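Local coordinates for Ice-binding protein (Flavobacteriaceae bacterium, PDB 5UYT) that binds ice and acts as an antifreeze protein, built around two domains that each fold as a right-handed beta-solenoid, at residues A236-V241 and A257-G262; Q99-S104 and F121-A126; A316-N321 and I338-A343; F15-A20 and S187-I192. One frame throughout, in Å; residues are numbered along the deposited sequence.

Contact 1. Residues A236-V241 and A257-G262; sequences AGITYV and ADNVNG
The flat amide of Asn259 lies against one face of the Tyr240 ring, with the two planes 15° from parallel. Asn259 CG sits off-centre toward the rim, 3.4 Å from Tyr240 CE1, while its CB adds a CH-pi contact over the same ring, 4.0 Å from the ring centroid. The amide is also tied down by hydrogen bonds. With CG turned beside its own backbone N (chi1 -71°), Asn259 sends ND2 back to Thr239 O at 3.1 Å; this donor comes from above the carbonyl plane, 44° out of it, although the acceptor is close to the plane of the amide. A water bridges the far ends, 2.7 Å from Tyr240 OH, and takes a hydrogen bond from Asn259 ND2. Replacing Asn259 by alanine takes away the amide, which is likely to leave Thr239 O without this donor and the tyrosine ring freer to turn.

Backbone bonds follow the pattern of neighbouring coils in a right-handed beta-helix. Val241 pairs in parallel with Val260, its N giving a hydrogen bond to Asn259 O at 3.0 Å and its O receiving one from Asn261 N at 2.8 Å. Strand 415-417, from late in the chain, also pairs with strand 240-242 and hydrogen-bonds to the backbone of Tyr240. Apolar contact is modest: Val241 CB meets Val260 CG2 at 4.1 Å on the buried side of this pair, where Phe255 also touches Val241.

Contact 2. Residues Q99-S104 and F121-A126; sequences QGASLS and FKIQGA
A corner of the beta-solenoid brings Gln99, Gly100 and Ala101 against the bend at Gln124, Gly125 and Ala126 of the next coil, just where each segment leaves one wall of the solenoid and enters another. One hydrogen bond fastens the two bends, from Ala101 N to Ala126 O at 2.8 Å. Before it the backbones lie almost on top of each other: Gly100 CA is 3.8 Å from Gly125 CA, and Gln99 CA approaches Gln124 O at 3.3 Å. A side chain on Gly125 would run into Gly100 N, so the close stacking of the corners depends on that glycine. Gln124, the centre of an inverse gamma turn, bends the chain just ahead of it.

Inside the corner the meeting is apolar. Ile123 holds CG1 beside its backbone N (chi1 -49°), which leaves CG2 pointing onto Ala101 CB at 3.9 Å; the same methyl touches Gln99 O, and Ile123 CD1 lies beside it, 4.1 Å from Ala101 CB.

Ile123 also rests on Ile97 of strand 93-97, Gln124 OE1 takes a hydrogen bond from Lys149 NZ, and strand 101-104 continues into the wall between strands 83-85 and 127-129.

Contact 3. Residues A316-N321 and I338-A343; sequences AATVLN and IKINGA
Thr318 packs onto Ile340 at a corner of the second beta-solenoid, where the first residues of strand 318-320 meet the end of strand 336-340 one coil later. The two side chains cross at about a right angle. Starting from the base, Thr318 CB lies 3.9 Å from Ile340 CG2 and only slightly farther from Ile340 CD1. Beyond it the chain forks. The methyl, CG2, touches the isoleucine at its end alone, Ile340 CD1 at 4.2 Å, while OG1, set beside its own backbone N (chi1 -68°), comes down on Ile340 CG2 at 3.4 Å. From there the hydroxyl also turns back to the loop that leads into its strand, donating to Ala316 O at 3.1 Å with the donor tilted 25° from the carbonyl plane. With a valine in its place the hydroxyl is gone, and Ala316 O would probably lose this donor, leaving the loop before the strand less firmly held.

The backbones close in beside this pair. Gly342 passes the Ala316-Ala317 peptide so tightly that a CB on it would strike Ala317 N. Next to it, Ala343 O is shared, with Ala317 CA placing a C-H toward it at 3.3 Å and Thr318 N donating a hydrogen bond at 2.8 Å.

Contact 4. Residues F15-A20 and S187-I192; sequences FTTAGA and STTGAI
Thr16 projects its hydroxyl across the bend of Ser187-Gly190, passing 3.6 Å from Ser187 CB with OG1 and giving a hydrogen bond to Gly190 O at 2.7 Å. The donor is tilted 18° from that carbonyl plane. OG1 reaches it by standing anti to the backbone N (chi1 -177°), and from the same position it accepts from Ala18 N, forming an ST turn. One hydroxyl therefore fixes its own bend and grips the bend of the adjoining coil.

Backbone hydrogen bonds follow both corners round in step. Ser187 N donates to Phe15 O and Thr17 N to Ser187 O, a parallel strand pair; then Gly190 N meets Ala18 O at 2.7 Å, and Ile192 N meets Ala20 O at 2.8 Å. Between these the chains are close enough that a side chain on Gly19 would clash with Gly190.

On the less buried side Ala18 CB touches Thr189 CB at 3.6 Å, and Thr17 CB rests on the backbone oxygen Thr188 O at 3.3 Å. On the inner side Ile192 CD1 presses against Phe15 O at 3.2 Å.

The stacked corners belong to the beta-solenoid coils joined by strands 12-16 and 180-187. Strand 32-35 lies next to Thr16 on its other side, Thr35 and Asn37 bind the backbone of Gly19, Ser187 OG bonds to Ala171 O, and helix 55-73 lies against Phe15 and Thr17.

Followed from the N terminus, the chain begins contact 4 at residues 15-20 and completes it only at 187-192, after most of the first solenoid has been wound. Contact 2 is nested inside that long loop: it closes a single coil, between 99-104 and 121-126, about 19 Å from contact 4 between centres. The second ice-binding-like region then repeats the short closure twice in series, at contact 1 and at contact 3, whose centres lie about 29 Å apart. No contact crosses another. Contact 4 thus joins early and late coils of the first solenoid, while contacts 1, 2 and 3 bind coils that are close in sequence; contacts 1 and 2 lie about 64 Å apart between centres.

Contact 1. Residues A236-V241 and A257-G262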
loop_
_atom_site.group_PDB
_atom_site.type_symbol
_atom_site.label_atom_id
_atom_site.label_comp_id
_atom_site.label_asym_id
_atom_site.label_seq_id
_atom_site.Cartn_x
_atom_site.Cartn_y
_atom_site.Cartn_z
ATOM N N ALA A 236 5.663 -19.825 -27.509
ATOM C CA ALA A 236 4.833 -19.927 -28.733
ATOM C C ALA A 236 4.326 -18.557 -29.103
ATOM O O ALA A 236 4.252 -17.661 -28.240
ATOM C CB ALA A 236 3.647 -20.847 -28.508
ATOM N N GLY A 237 3.950 -18.407 -30.380
ATOM C CA GLY A 237 3.442 -17.119 -30.869
ATOM C C GLY A 237 4.585 -16.114 -31.046
ATOM O O GLY A 237 5.776 -16.465 -31.004
ATOM N N ILE A 238 4.187 -14.873 -31.246
ATOM C CA ILE A 238 5.097 -13.744 -31.501
ATOM C C ILE A 238 5.425 -13.042 -30.177
ATOM O O ILE A 238 4.571 -12.367 -29.566
ATOM C CB ILE A 238 4.461 -12.756 -32.535
ATOM C CG1 ILE A 238 4.150 -13.468 -33.886
ATOM C CG2 ILE A 238 5.367 -11.530 -32.712
ATOM C CD1 ILE A 238 5.373 -14.064 -34.590
ATOM N N THR A 239 6.676 -13.194 -29.768
ATOM C CA THR A 239 7.114 -12.730 -28.454
ATOM C C THR A 239 8.340 -11.890 -28.666
ATOM O O THR A 239 9.201 -12.249 -29.512
ATOM C CB THR A 239 7.422 -13.958 -27.581
ATOM O OG1 THR A 239 6.171 -14.502 -27.148
ATOM C CG2 THR A 239 8.287 -13.600 -26.372
ATOM N N TYR A 240 8.443 -10.788 -27.908
ATOM C CA TYR A 240 9.676 -9.960 -27.927
ATOM C C TYR A 240 10.252 -9.865 -26.504
ATOM O O TYR A 240 9.489 -9.770 -25.537
ATOM C CB TYR A 240 9.371 -8.543 -28.380
ATOM C CG TYR A 240 9.186 -8.503 -29.886
ATOM C CD1 TYR A 240 10.239 -8.130 -30.730
ATOM C CD2 TYR A 240 7.967 -8.880 -30.454
ATOM C CE1 TYR A 240 10.059 -8.155 -32.125
ATOM C CE2 TYR A 240 7.790 -8.907 -31.821
ATOM C CZ TYR A 240 8.836 -8.531 -32.638
ATOM O OH TYR A 240 8.578 -8.540 -34.003
ATOM N N VAL A 241 11.572 -9.943 -26.390
ATOM C CA VAL A 241 12.224 -9.907 -25.083
ATOM C C VAL A 241 13.410 -8.950 -25.151
ATOM O O VAL A 241 14.149 -8.955 -26.158
ATOM C CB VAL A 241 12.758 -11.326 -24.684
ATOM C CG1 VAL A 241 13.519 -11.246 -23.346
ATOM C CG2 VAL A 241 11.588 -12.310 -24.548
ATOM N N ALA A 257 15.333 -15.357 -32.529
ATOM C CA ALA A 257 16.529 -14.568 -32.161
ATOM C C ALA A 257 16.339 -13.104 -32.508
ATOM O O ALA A 257 16.739 -12.228 -31.744
ATOM C CB ALA A 257 17.785 -15.089 -32.866
ATOM N N ASP A 258 15.755 -12.818 -33.660
ATOM C CA ASP A 258 15.659 -11.395 -34.037
ATOM C C ASP A 258 14.638 -10.606 -33.198
ATOM O O ASP A 258 14.573 -9.381 -33.306
ATOM C CB ASP A 258 15.336 -11.275 -35.544
ATOM C CG ASP A 258 16.506 -11.665 -36.436
ATOM O OD1 ASP A 258 17.619 -11.884 -35.931
ATOM O OD2 ASP A 258 16.288 -11.783 -37.665
ATOM N N ASN A 259 13.865 -11.315 -32.371
ATOM C CA ASN A 259 12.905 -10.670 -31.506
ATOM C C ASN A 259 13.446 -10.547 -30.093
ATOM O O ASN A 259 12.705 -10.121 -29.204
ATOM C CB ASN A 259 11.610 -11.494 -31.414
ATOM C CG ASN A 259 10.798 -11.463 -32.695
ATOM O OD1 ASN A 259 11.252 -10.934 -33.719
ATOM N ND2 ASN A 259 9.539 -11.993 -32.628
ATOM N N VAL A 260 14.709 -10.934 -29.878
ATOM C CA VAL A 260 15.274 -10.921 -28.515
ATOM C C VAL A 260 16.488 -10.003 -28.540
ATOM O O VAL A 260 17.476 -10.276 -29.236
ATOM C CB VAL A 260 15.653 -12.347 -28.020
ATOM C CG1 VAL A 260 16.438 -12.271 -26.691
ATOM C CG2 VAL A 260 14.408 -13.237 -27.899
ATOM N N ASN A 261 16.378 -8.876 -27.836
ATOM C CA ASN A 261 17.487 -7.941 -27.669
ATOM C C ASN A 261 18.284 -8.487 -26.485
ATOM O O ASN A 261 18.116 -8.041 -25.336
ATOM C CB ASN A 261 16.987 -6.521 -27.367
ATOM C CG ASN A 261 18.135 -5.536 -27.168
ATOM O OD1 ASN A 261 19.312 -5.818 -27.533
ATOM N ND2 ASN A 261 17.834 -4.392 -26.540
ATOM N N GLY A 262 19.144 -9.451 -26.786
ATOM C CA GLY A 262 19.725 -10.301 -25.733
ATOM C C GLY A 262 20.088 -11.646 -26.339
ATOM O O GLY A 262 20.022 -11.814 -27.563
HETATM O O HOH W 1 7.707 -10.888 -34.896
#

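Contact 2. Residues Q99-S104 and F121-A126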
loop_
_atom_site.group_PDB
_atom_site.type_symbol
_atom_site.label_atom_id
_atom_site.label_comp_id
_atom_site.label_asym_id
_atom_site.label_seq_id
_atom_site.Cartn_x
_atom_site.Cartn_y
_atom_site.Cartn_z
ATOM N N GLN A 99 -20.333 24.301 20.406
ATOM C CA GLN A 99 -21.552 23.500 20.222
ATOM C C GLN A 99 -21.218 22.445 19.170
ATOM O O GLN A 99 -20.096 22.431 18.649
ATOM C CB GLN A 99 -22.726 24.385 19.761
ATOM C CG GLN A 99 -22.497 25.071 18.410
ATOM C CD GLN A 99 -23.555 26.107 18.080
ATOM O OE1 GLN A 99 -24.708 25.767 17.784
ATOM N NE2 GLN A 99 -23.166 27.382 18.118
ATOM N N GLY A 100 -22.165 21.560 18.854
ATOM C CA GLY A 100 -21.983 20.596 17.761
ATOM C C GLY A 100 -21.870 21.310 16.419
ATOM O O GLY A 100 -22.527 22.352 16.187
ATOM N N ALA A 101 -21.037 20.759 15.544
ATOM C CA ALA A 101 -20.755 21.370 14.247
ATOM C C ALA A 101 -21.243 20.484 13.083
ATOM O O ALA A 101 -21.428 19.278 13.224
ATOM C CB ALA A 101 -19.262 21.657 14.111
ATOM N N SER A 102 -21.476 21.101 11.934
ATOM C CA SER A 102 -21.841 20.329 10.759
ATOM C C SER A 102 -21.134 20.856 9.526
ATOM O O SER A 102 -21.173 22.065 9.207
ATOM C CB SER A 102 -23.352 20.286 10.549
ATOM O OG SER A 102 -23.861 21.595 10.382
ATOM N N LEU A 103 -20.487 19.929 8.839
ATOM C CA LEU A 103 -19.779 20.247 7.597
ATOM C C LEU A 103 -20.714 20.067 6.420
ATOM O O LEU A 103 -21.568 19.150 6.398
ATOM C CB LEU A 103 -18.540 19.329 7.425
ATOM C CG LEU A 103 -17.360 19.561 8.383
ATOM C CD1 LEU A 103 -16.474 18.325 8.390
ATOM C CD2 LEU A 103 -16.535 20.767 7.947
ATOM N N SER A 104 -20.571 20.950 5.446
ATOM C CA SER A 104 -21.435 20.926 4.299
ATOM C C SER A 104 -20.669 21.553 3.142
ATOM O O SER A 104 -19.865 22.443 3.359
ATOM C CB SER A 104 -22.696 21.735 4.643
ATOM O OG SER A 104 -23.531 21.846 3.534
ATOM N N PHE A 121 -9.376 22.339 15.124
ATOM C CA PHE A 121 -10.788 22.624 15.319
ATOM C C PHE A 121 -11.235 22.031 16.641
ATOM O O PHE A 121 -11.115 20.823 16.867
ATOM C CB PHE A 121 -11.602 22.069 14.158
ATOM C CG PHE A 121 -11.261 22.714 12.854
ATOM C CD1 PHE A 121 -11.906 23.879 12.467
ATOM C CD2 PHE A 121 -10.284 22.168 12.014
ATOM C CE1 PHE A 121 -11.594 24.492 11.256
ATOM C CE2 PHE A 121 -9.964 22.774 10.802
ATOM C CZ PHE A 121 -10.621 23.951 10.432
ATOM N N LYS A 122 -11.682 22.908 17.531
ATOM C CA LYS A 122 -12.194 22.509 18.836
ATOM C C LYS A 122 -13.716 22.455 18.760
ATOM O O LYS A 122 -14.394 23.488 18.804
ATOM C CB LYS A 122 -11.702 23.474 19.910
ATOM C CG LYS A 122 -10.185 23.478 20.008
ATOM C CD LYS A 122 -9.670 24.473 21.029
ATOM C CE LYS A 122 -9.515 23.858 22.414
ATOM N NZ LYS A 122 -9.059 24.904 23.376
ATOM N N ILE A 123 -14.246 21.243 18.616
ATOM C CA ILE A 123 -15.691 21.064 18.451
ATOM C C ILE A 123 -16.329 20.596 19.764
ATOM O O ILE A 123 -16.154 19.442 20.157
ATOM C CB ILE A 123 -16.032 20.055 17.319
ATOM C CG1 ILE A 123 -15.269 20.333 15.982
ATOM C CG2 ILE A 123 -17.544 19.942 17.142
ATOM C CD1 ILE A 123 -15.400 21.757 15.449
ATOM N N GLN A 124 -17.065 21.488 20.440
ATOM C CA GLN A 124 -17.618 21.187 21.770
ATOM C C GLN A 124 -19.008 20.573 21.633
ATOM O O GLN A 124 -20.017 21.153 22.054
ATOM C CB GLN A 124 -17.661 22.443 22.659
ATOM C CG GLN A 124 -16.368 23.245 22.610
ATOM C CD GLN A 124 -15.187 22.431 23.080
ATOM O OE1 GLN A 124 -14.316 22.062 22.300
ATOM N NE2 GLN A 124 -15.173 22.128 24.370
ATOM N N GLY A 125 -19.039 19.393 21.033
ATOM C CA GLY A 125 -20.274 18.749 20.648
ATOM C C GLY A 125 -19.937 17.765 19.561
ATOM O O GLY A 125 -18.761 17.487 19.320
ATOM N N ALA A 126 -20.962 17.226 18.907
ATOM C CA ALA A 126 -20.753 16.245 17.835
ATOM C C ALA A 126 -20.303 16.937 16.535
ATOM O O ALA A 126 -20.448 18.165 16.380
ATOM C CB ALA A 126 -22.026 15.438 17.610
#

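Contact 3. Residues A316-N321 and I338-A343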
loop_
_atom_site.group_PDB
_atom_site.type_symbol
_atom_site.label_atom_id
_atom_site.label_comp_id
_atom_site.label_asym_id
_atom_site.label_seq_id
_atom_site.Cartn_x
_atom_site.Cartn_y
_atom_site.Cartn_z
ATOM N N ALA A 316 -0.665 -17.611 1.682
ATOM C CA ALA A 316 -1.462 -18.634 0.972
ATOM C C ALA A 316 -1.330 -18.390 -0.506
ATOM O O ALA A 316 -0.787 -17.361 -0.917
ATOM C CB ALA A 316 -2.956 -18.537 1.369
ATOM N N ALA A 317 -1.845 -19.321 -1.311
ATOM C CA ALA A 317 -1.979 -19.077 -2.752
ATOM C C ALA A 317 -2.648 -17.718 -2.954
ATOM O O ALA A 317 -3.632 -17.387 -2.247
ATOM C CB ALA A 317 -2.830 -20.169 -3.380
ATOM N N THR A 318 -2.153 -16.963 -3.932
ATOM C CA THR A 318 -2.570 -15.581 -4.102
ATOM C C THR A 318 -3.173 -15.416 -5.486
ATOM O O THR A 318 -2.642 -15.966 -6.466
ATOM C CB THR A 318 -1.341 -14.684 -3.955
ATOM O OG1 THR A 318 -0.897 -14.735 -2.586
ATOM C CG2 THR A 318 -1.632 -13.228 -4.387
ATOM N N VAL A 319 -4.285 -14.684 -5.556
ATOM C CA VAL A 319 -4.884 -14.352 -6.836
ATOM C C VAL A 319 -4.821 -12.826 -6.969
ATOM O O VAL A 319 -5.342 -12.112 -6.108
ATOM C CB VAL A 319 -6.365 -14.819 -6.909
ATOM C CG1 VAL A 319 -6.987 -14.416 -8.251
ATOM C CG2 VAL A 319 -6.433 -16.338 -6.740
ATOM N N LEU A 320 -4.166 -12.328 -8.015
ATOM C CA LEU A 320 -4.221 -10.889 -8.297
ATOM C C LEU A 320 -5.431 -10.635 -9.195
ATOM O O LEU A 320 -5.449 -11.044 -10.383
ATOM C CB LEU A 320 -2.931 -10.423 -8.994
ATOM C CG LEU A 320 -2.957 -8.963 -9.498
ATOM C CD1 LEU A 320 -3.134 -8.004 -8.328
ATOM C CD2 LEU A 320 -1.684 -8.583 -10.277
ATOM N N ASN A 321 -6.454 -9.984 -8.628
ATOM C CA ASN A 321 -7.656 -9.631 -9.389
ATOM C C ASN A 321 -7.547 -8.154 -9.684
ATOM O O ASN A 321 -7.570 -7.326 -8.738
ATOM C CB ASN A 321 -8.956 -9.898 -8.594
ATOM C CG ASN A 321 -10.233 -9.671 -9.440
ATOM O OD1 ASN A 321 -10.281 -8.827 -10.355
ATOM N ND2 ASN A 321 -11.291 -10.449 -9.140
ATOM N N ILE A 338 7.357 -8.734 -1.969
ATOM C CA ILE A 338 6.049 -9.411 -1.744
ATOM C C ILE A 338 6.323 -10.911 -1.684
ATOM O O ILE A 338 6.683 -11.519 -2.693
ATOM C CB ILE A 338 5.040 -9.053 -2.870
ATOM C CG1 ILE A 338 4.797 -7.525 -2.806
ATOM C CG2 ILE A 338 3.699 -9.791 -2.653
ATOM C CD1 ILE A 338 4.019 -6.950 -3.967
ATOM N N LYS A 339 6.246 -11.484 -0.486
ATOM C CA LYS A 339 6.509 -12.910 -0.291
ATOM C C LYS A 339 5.155 -13.619 -0.367
ATOM O O LYS A 339 4.210 -13.242 0.346
ATOM C CB LYS A 339 7.111 -13.162 1.111
ATOM C CG LYS A 339 8.421 -12.445 1.389
ATOM C CD LYS A 339 9.088 -12.978 2.664
ATOM C CE LYS A 339 8.339 -12.482 3.883
ATOM N NZ LYS A 339 8.992 -12.996 5.122
ATOM N N ILE A 340 5.064 -14.669 -1.177
ATOM C CA ILE A 340 3.788 -15.405 -1.337
ATOM C C ILE A 340 4.046 -16.865 -0.958
ATOM O O ILE A 340 4.937 -17.507 -1.551
ATOM C CB ILE A 340 3.262 -15.268 -2.808
ATOM C CG1 ILE A 340 2.884 -13.813 -3.111
ATOM C CG2 ILE A 340 2.093 -16.233 -3.041
ATOM C CD1 ILE A 340 2.519 -13.568 -4.590
ATOM N N ASN A 341 3.322 -17.375 0.051
ATOM C CA ASN A 341 3.495 -18.750 0.494
ATOM C C ASN A 341 2.459 -19.636 -0.217
ATOM O O ASN A 341 1.451 -20.091 0.383
ATOM C CB ASN A 341 3.407 -18.812 2.030
ATOM C CG ASN A 341 3.669 -20.198 2.578
ATOM O OD1 ASN A 341 4.253 -21.047 1.899
ATOM N ND2 ASN A 341 3.243 -20.436 3.820
ATOM N N GLY A 342 2.720 -19.863 -1.500
ATOM C CA GLY A 342 1.872 -20.699 -2.353
ATOM C C GLY A 342 1.989 -20.195 -3.786
ATOM O O GLY A 342 2.843 -19.366 -4.082
ATOM N N ALA A 343 1.105 -20.667 -4.668
ATOM C CA ALA A 343 1.122 -20.276 -6.078
ATOM C C ALA A 343 0.561 -18.866 -6.279
ATOM O O ALA A 343 -0.227 -18.371 -5.447
ATOM C CB ALA A 343 0.301 -21.257 -6.906
#

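Contact 4. Residues F15-A20 and S187-I192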
loop_
_atom_site.group_PDB
_atom_site.type_symbol
_atom_site.label_atom_id
_atom_site.label_comp_id
_atom_site.label_asym_id
_atom_site.label_seq_id
_atom_site.Cartn_x
_atom_site.Cartn_y
_atom_site.Cartn_z
ATOM N N PHE A 15 -8.038 3.888 15.052
ATOM C CA PHE A 15 -7.682 3.410 16.377
ATOM C C PHE A 15 -8.662 3.885 17.442
ATOM O O PHE A 15 -9.034 5.063 17.471
ATOM C CB PHE A 15 -6.267 3.845 16.782
ATOM C CG PHE A 15 -5.932 3.488 18.209
ATOM C CD1 PHE A 15 -5.554 2.190 18.534
ATOM C CD2 PHE A 15 -6.042 4.426 19.228
ATOM C CE1 PHE A 15 -5.283 1.841 19.848
ATOM C CE2 PHE A 15 -5.774 4.088 20.554
ATOM C CZ PHE A 15 -5.391 2.791 20.866
ATOM N N THR A 16 -9.058 2.961 18.311
ATOM C CA THR A 16 -9.771 3.341 19.536
ATOM C C THR A 16 -9.104 2.756 20.771
ATOM O O THR A 16 -8.615 1.615 20.771
ATOM C CB THR A 16 -11.286 3.005 19.507
ATOM O OG1 THR A 16 -11.876 3.475 20.725
ATOM C CG2 THR A 16 -11.569 1.499 19.383
ATOM N N THR A 17 -9.059 3.564 21.816
ATOM C CA THR A 17 -8.562 3.128 23.108
ATOM C C THR A 17 -9.490 2.060 23.716
ATOM O O THR A 17 -9.045 1.169 24.450
ATOM C CB THR A 17 -8.382 4.369 24.007
ATOM O OG1 THR A 17 -7.271 5.110 23.485
ATOM C CG2 THR A 17 -8.143 4.006 25.494
ATOM N N ALA A 18 -10.777 2.128 23.390
ATOM C CA ALA A 18 -11.731 1.162 23.924
ATOM C C ALA A 18 -12.971 1.082 23.046
ATOM O O ALA A 18 -13.691 2.067 22.883
ATOM C CB ALA A 18 -12.106 1.506 25.360
ATOM N N GLY A 19 -13.215 -0.094 22.481
ATOM C CA GLY A 19 -14.427 -0.332 21.712
ATOM C C GLY A 19 -14.183 -1.189 20.492
ATOM O O GLY A 19 -13.043 -1.513 20.170
ATOM N N ALA A 20 -15.264 -1.554 19.817
ATOM C CA ALA A 20 -15.172 -2.371 18.607
ATOM C C ALA A 20 -14.768 -1.538 17.401
ATOM O O ALA A 20 -15.113 -0.360 17.304
ATOM C CB ALA A 20 -16.493 -3.062 18.340
ATOM N N SER A 187 -10.245 7.482 18.457
ATOM C CA SER A 187 -11.140 7.706 19.616
ATOM C C SER A 187 -10.454 7.395 20.949
ATOM O O SER A 187 -9.786 6.364 21.088
ATOM C CB SER A 187 -12.417 6.868 19.503
ATOM O OG SER A 187 -13.211 6.977 20.711
ATOM N N THR A 188 -10.662 8.265 21.946
ATOM C CA THR A 188 -10.132 8.055 23.307
ATOM C C THR A 188 -10.941 7.033 24.104
ATOM O O THR A 188 -10.508 6.616 25.166
ATOM C CB THR A 188 -10.094 9.361 24.122
ATOM O OG1 THR A 188 -11.413 9.903 24.176
ATOM C CG2 THR A 188 -9.167 10.376 23.471
ATOM N N THR A 189 -12.140 6.711 23.613
ATOM C CA THR A 189 -12.904 5.466 23.876
ATOM C C THR A 189 -14.235 5.649 23.145
ATOM O O THR A 189 -14.836 6.745 23.187
ATOM C CB THR A 189 -13.107 4.965 25.385
ATOM O OG1 THR A 189 -14.485 4.996 25.774
ATOM C CG2 THR A 189 -12.235 5.618 26.417
ATOM N N GLY A 190 -14.660 4.590 22.459
ATOM C CA GLY A 190 -15.830 4.584 21.592
ATOM C C GLY A 190 -15.588 3.699 20.379
ATOM O O GLY A 190 -14.440 3.542 19.935
ATOM N N ALA A 191 -16.659 3.141 19.806
ATOM C CA ALA A 191 -16.531 2.254 18.630
ATOM C C ALA A 191 -16.121 3.011 17.358
ATOM O O ALA A 191 -16.331 4.226 17.250
ATOM C CB ALA A 191 -17.835 1.502 18.399
ATOM N N ILE A 192 -15.509 2.301 16.407
ATOM C CA ILE A 192 -15.260 2.869 15.082
ATOM C C ILE A 192 -15.955 1.964 14.065
ATOM O O ILE A 192 -15.703 0.763 14.029
ATOM C CB ILE A 192 -13.743 2.982 14.774
ATOM C CG1 ILE A 192 -13.085 3.950 15.772
ATOM C CG2 ILE A 192 -13.521 3.416 13.311
ATOM C CD1 ILE A 192 -11.563 3.977 15.750
#